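Local coordinates for Poly(Beta-D-mannuronate) lyase (Pseudopedobacter saltans, PDB 7O79), which probably cleaves poly(beta-D-mannuronate), the mannuronate-rich form of alginate, as a lyase of polysaccharide lyase family 6, at residues D276-I281 with G329-N334; F325-G330 with S363-K368. One frame throughout, in Å; residues are numbered along the deposited sequence.

Interactions 1 and 2 follow one another along the chain and join three successive coils of a parallel beta-helix, with centres about 7 Å apart. The middle coil serves both: Gly329 and Gly330 close the corner that begins in 325-330 and open the segment 329-334 that pairs with 276-281. Val328 is sandwiched at this junction, its CB 3.6 Å from Gly277 O while its backbone pairs with Thr364. The two contacts also meet through side chains, Leu280 CB lying 3.7 Å from Phe325 CZ. Thr364 CG2 also comes within 3.8 Å of Gly332 N, so the end of strand 356-364 packs against the turn of interaction 1.

Interaction 1. Residues D276-I281 with G329-N334; sequences DGDGLI and GGAGIN
The carboxylate of Asp278 receives the backbone amide of Ala331 on one face: Ala331 N donates to Asp278 OD1 over 2.7 Å from 55° out of the carboxylate plane. Its other oxygen faces the side-chain amide of Asn334, turned 78° against it, and Asn334 ND2 gives Asp278 OD2 a weak hydrogen bond of 3.3 Å. With CG of Asn334 anti to its backbone N (chi1 -179°), the amide reaches across the carboxylate, which is thus held firmly at OD1 and more loosely at OD2. Around this pair the two backbones run in parallel, as adjacent coils of the right-handed beta-helix known from the chondroitinase B family. At the turn Gly330 N bonds Gly277 O at 2.9 Å, and Gly279 N bonds Ala331 O at 3.1 Å. The strands then take over: Leu280 N donates to Gly332 O at 3.0 Å, and Leu280 O accepts Asn334 N at 2.8 Å. On the face away from Asn334, Leu280 and Ile333 lie side by side, CD2 of Leu280 4.0 Å from CG2 of Ile333, and both pack on Phe325. Asp276, at the start of the turn, directs OD2 to Gly254 N of the preceding coil.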
loop_
_atom_site.group_PDB
_atom_site.type_symbol
_atom_site.label_atom_id
_atom_site.label_comp_id
_atom_site.label_asym_id
_atom_site.label_seq_id
_atom_site.Cartn_x
_atom_site.Cartn_y
_atom_site.Cartn_z
ATOM N N ASP A 276 -12.632 -3.607 13.638
ATOM C CA ASP A 276 -13.933 -3.006 13.871
ATOM C C ASP A 276 -14.891 -3.249 12.711
ATOM O O ASP A 276 -16.094 -3.408 12.941
ATOM C CB ASP A 276 -13.731 -1.505 14.116
ATOM C CG ASP A 276 -14.977 -0.819 14.617
ATOM O OD1 ASP A 276 -15.814 -1.501 15.255
ATOM O OD2 ASP A 276 -15.102 0.406 14.377
ATOM N N GLY A 277 -14.384 -3.307 11.480
ATOM C CA GLY A 277 -15.184 -3.462 10.273
ATOM C C GLY A 277 -15.158 -4.881 9.736
ATOM O O GLY A 277 -15.106 -5.852 10.498
ATOM N N ASP A 278 -15.208 -5.006 8.404
ATOM C CA ASP A 278 -15.290 -6.308 7.748
ATOM C C ASP A 278 -13.908 -6.947 7.587
ATOM O O ASP A 278 -12.882 -6.267 7.526
ATOM C CB ASP A 278 -15.949 -6.195 6.364
ATOM C CG ASP A 278 -17.397 -5.698 6.415
ATOM O OD1 ASP A 278 -17.984 -5.602 7.509
ATOM O OD2 ASP A 278 -17.964 -5.435 5.329
ATOM N N GLY A 279 -13.890 -8.272 7.491
ATOM C CA GLY A 279 -12.640 -8.984 7.286
ATOM C C GLY A 279 -12.173 -8.916 5.839
ATOM O O GLY A 279 -11.006 -8.607 5.561
ATOM N N LEU A 280 -13.097 -9.182 4.917
ATOM C CA LEU A 280 -12.846 -9.183 3.482
ATOM C C LEU A 280 -14.043 -8.572 2.779
ATOM O O LEU A 280 -15.179 -9.012 2.985
ATOM C CB LEU A 280 -12.608 -10.604 2.966
ATOM C CG LEU A 280 -12.401 -10.822 1.461
ATOM C CD1 LEU A 280 -11.219 -9.993 0.903
ATOM C CD2 LEU A 280 -12.255 -12.318 1.149
ATOM N N ILE A 281 -13.797 -7.563 1.951
ATOM C CA ILE A 281 -14.852 -6.907 1.186
ATOM C C ILE A 281 -14.564 -7.102 -0.290
ATOM O O ILE A 281 -13.513 -6.678 -0.781
ATOM C CB ILE A 281 -14.965 -5.416 1.510
ATOM C CG1 ILE A 281 -15.383 -5.205 2.974
ATOM C CG2 ILE A 281 -15.937 -4.726 0.528
ATOM C CD1 ILE A 281 -15.109 -3.768 3.480
ATOM N N GLY A 329 -15.794 -6.871 13.794
ATOM C CA GLY A 329 -16.988 -6.134 14.158
ATOM C C GLY A 329 -18.015 -5.986 13.065
ATOM O O GLY A 329 -19.156 -5.607 13.355
ATOM N N GLY A 330 -17.643 -6.265 11.817
ATOM C CA GLY A 330 -18.574 -6.207 10.704
ATOM C C GLY A 330 -18.860 -7.595 10.176
ATOM O O GLY A 330 -18.972 -8.542 10.962
ATOM N N ALA A 331 -18.984 -7.742 8.858
ATOM C CA ALA A 331 -19.172 -9.056 8.269
ATOM C C ALA A 331 -17.818 -9.746 8.118
ATOM O O ALA A 331 -16.782 -9.096 8.010
ATOM C CB ALA A 331 -19.870 -8.941 6.904
ATOM N N GLY A 332 -17.826 -11.073 8.129
ATOM C CA GLY A 332 -16.570 -11.771 7.918
ATOM C C GLY A 332 -16.102 -11.597 6.486
ATOM O O GLY A 332 -15.017 -11.069 6.209
ATOM N N ILE A 333 -16.929 -12.053 5.557
ATOM C CA ILE A 333 -16.702 -11.853 4.137
ATOM C C ILE A 333 -17.947 -11.187 3.580
ATOM O O ILE A 333 -19.057 -11.719 3.720
ATOM C CB ILE A 333 -16.390 -13.167 3.405
ATOM C CG1 ILE A 333 -15.180 -13.847 4.071
ATOM C CG2 ILE A 333 -16.150 -12.902 1.908
ATOM C CD1 ILE A 333 -14.705 -15.158 3.424
ATOM N N ASN A 334 -17.769 -10.008 2.996
ATOM C CA ASN A 334 -18.858 -9.243 2.406
ATOM C C ASN A 334 -18.735 -9.399 0.890
ATOM O O ASN A 334 -17.862 -8.794 0.264
ATOM C CB ASN A 334 -18.772 -7.794 2.873
ATOM C CG ASN A 334 -19.891 -6.913 2.322
ATOM O OD1 ASN A 334 -20.837 -7.386 1.710
ATOM N ND2 ASN A 334 -19.785 -5.627 2.567
#

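Interaction 2. Residues F325-G330 with S363-K368; sequences FLNVGG and STKSGK
Two torsions bring Ser363 and Lys365 onto the corner at Asn327. In Ser363, chi1 of 86° sets OG between its own backbone N and carbonyl carbon, where it accepts a hydrogen bond from Asn327 N at 2.8 Å; Asn400 OD1 bonds the same hydroxyl. Lys365 runs out extended as far as CE and bends only at chi4 (82°), which curls the ammonium back so that NZ donates to Asn327 O over 2.8 Å. NZ has a second partner in Asn251 OD1, and the lysine stem crosses the Asn327 amide, CG of Lys365 lying 3.3 Å from OD1 of Asn327. Asn327 itself adopts left-handed backbone angles, and its amide is held by Asp274 of the preceding coil and by Asn400, which follows strand 391-397. Both the N-H and the carbonyl of this corner residue are therefore gripped by side chains of the next coil. Parallel backbone pairing continues on either side of it: Ser363 N donates to Phe325 O at 2.8 Å, Val328 N to Ser363 O at a longer 3.3 Å, and Lys365 N to Val328 O at 2.9 Å. CG2 of Val328 and CG2 of Thr364 meet at 3.9 Å where the two side chains cross. Beyond the pairing, Thr364 OG1 donates to Lys368 O, Ser366 OG forms an ST turn with Lys368 N, and a water accepts from Ser366 N and lies 3.1 Å from Gly330 O, bridging the two segments. In the beta-helix, strand 319-328 is flanked by strands 266-273 and 356-364; Phe325 packs against Val272 and Asn360, Leu326 against Tyr271 and Ile361, while strand 356-364 pairs in turn with strand 391-397.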
loop_
_atom_site.group_PDB
_atom_site.type_symbol
_atom_site.label_atom_id
_atom_site.label_comp_id
_atom_site.label_asym_id
_atom_site.label_seq_id
_atom_site.Cartn_x
_atom_site.Cartn_y
_atom_site.Cartn_z
ATOM N N PHE A 325 -10.500 -14.819 9.542
ATOM C CA PHE A 325 -11.118 -13.557 9.959
ATOM C C PHE A 325 -11.823 -13.762 11.301
ATOM O O PHE A 325 -12.970 -14.221 11.337
ATOM C CB PHE A 325 -12.116 -13.054 8.908
ATOM C CG PHE A 325 -11.579 -13.048 7.500
ATOM C CD1 PHE A 325 -10.693 -12.049 7.079
ATOM C CD2 PHE A 325 -11.958 -14.027 6.596
ATOM C CE1 PHE A 325 -10.188 -12.039 5.769
ATOM C CE2 PHE A 325 -11.447 -14.025 5.283
ATOM C CZ PHE A 325 -10.561 -13.041 4.878
ATOM N N LEU A 326 -11.198 -13.373 12.404
ATOM C CA LEU A 326 -11.759 -13.693 13.713
ATOM C C LEU A 326 -12.136 -12.444 14.492
ATOM O O LEU A 326 -11.410 -11.448 14.478
ATOM C CB LEU A 326 -10.793 -14.546 14.541
ATOM C CG LEU A 326 -10.556 -15.954 13.983
ATOM C CD1 LEU A 326 -9.298 -16.573 14.610
ATOM C CD2 LEU A 326 -11.764 -16.833 14.174
ATOM N N ASN A 327 -13.279 -12.508 15.178
ATOM C CA ASN A 327 -13.680 -11.447 16.113
ATOM C C ASN A 327 -13.804 -10.102 15.399
ATOM O O ASN A 327 -13.419 -9.060 15.928
ATOM C CB ASN A 327 -12.704 -11.372 17.296
ATOM C CG ASN A 327 -13.194 -10.479 18.438
ATOM O OD1 ASN A 327 -14.396 -10.388 18.727
ATOM N ND2 ASN A 327 -12.251 -9.830 19.104
ATOM N N VAL A 328 -14.353 -10.119 14.167
ATOM C CA VAL A 328 -14.499 -8.883 13.394
ATOM C C VAL A 328 -15.807 -8.206 13.775
ATOM O O VAL A 328 -16.814 -8.867 14.054
ATOM C CB VAL A 328 -14.418 -9.145 11.870
ATOM C CG1 VAL A 328 -13.070 -9.737 11.525
ATOM C CG2 VAL A 328 -15.524 -10.051 11.373
ATOM N N GLY A 329 -15.794 -6.871 13.794
ATOM C CA GLY A 329 -16.988 -6.134 14.158
ATOM C C GLY A 329 -18.015 -5.986 13.065
ATOM O O GLY A 329 -19.156 -5.607 13.355
ATOM N N GLY A 330 -17.643 -6.265 11.817
ATOM C CA GLY A 330 -18.574 -6.207 10.704
ATOM C C GLY A 330 -18.860 -7.595 10.176
ATOM O O GLY A 330 -18.972 -8.542 10.962
ATOM N N SER A 363 -15.153 -15.633 12.442
ATOM C CA SER A 363 -16.060 -15.347 13.547
ATOM C C SER A 363 -16.295 -13.844 13.591
ATOM O O SER A 363 -15.423 -13.060 13.210
ATOM C CB SER A 363 -15.509 -15.891 14.876
ATOM O OG SER A 363 -14.628 -14.972 15.500
ATOM N N THR A 364 -17.515 -13.455 13.999
ATOM C CA THR A 364 -17.952 -12.070 14.056
ATOM C C THR A 364 -18.456 -11.768 15.460
ATOM O O THR A 364 -18.971 -12.651 16.148
ATOM C CB THR A 364 -19.075 -11.746 13.020
ATOM O OG1 THR A 364 -20.327 -12.331 13.432
ATOM C CG2 THR A 364 -18.715 -12.221 11.609
ATOM N N LYS A 365 -18.310 -10.504 15.868
ATOM C CA LYS A 365 -18.742 -10.086 17.202
ATOM C C LYS A 365 -20.249 -10.244 17.391
ATOM O O LYS A 365 -20.716 -10.582 18.487
ATOM C CB LYS A 365 -18.339 -8.632 17.455
ATOM C CG LYS A 365 -16.852 -8.423 17.653
ATOM C CD LYS A 365 -16.539 -6.966 17.947
ATOM C CE LYS A 365 -15.080 -6.771 18.382
ATOM N NZ LYS A 365 -14.148 -6.696 17.213
ATOM N N SER A 366 -21.026 -9.971 16.348
ATOM C CA SER A 366 -22.478 -10.097 16.397
ATOM C C SER A 366 -22.956 -11.546 16.353
ATOM O O SER A 366 -24.108 -11.818 16.706
ATOM C CB SER A 366 -23.089 -9.356 15.211
ATOM O OG SER A 366 -22.733 -10.011 14.004
ATOM N N GLY A 367 -22.112 -12.475 15.910
ATOM C CA GLY A 367 -22.589 -13.818 15.630
ATOM C C GLY A 367 -23.509 -13.910 14.430
ATOM O O GLY A 367 -24.251 -14.889 14.300
ATOM N N LYS A 368 -23.511 -12.887 13.575
ATOM C CA LYS A 368 -24.202 -12.886 12.295
ATOM C C LYS A 368 -23.249 -12.418 11.206
ATOM O O LYS A 368 -22.202 -11.826 11.479
ATOM C CB LYS A 368 -25.419 -11.965 12.301
ATOM C CG LYS A 368 -26.392 -12.251 13.424
ATOM C CD LYS A 368 -27.541 -11.265 13.379
ATOM C CE LYS A 368 -28.762 -11.854 14.056
ATOM N NZ LYS A 368 -30.008 -11.223 13.508
HETATM O O HOH W 1 -19.966 -8.433 13.863
#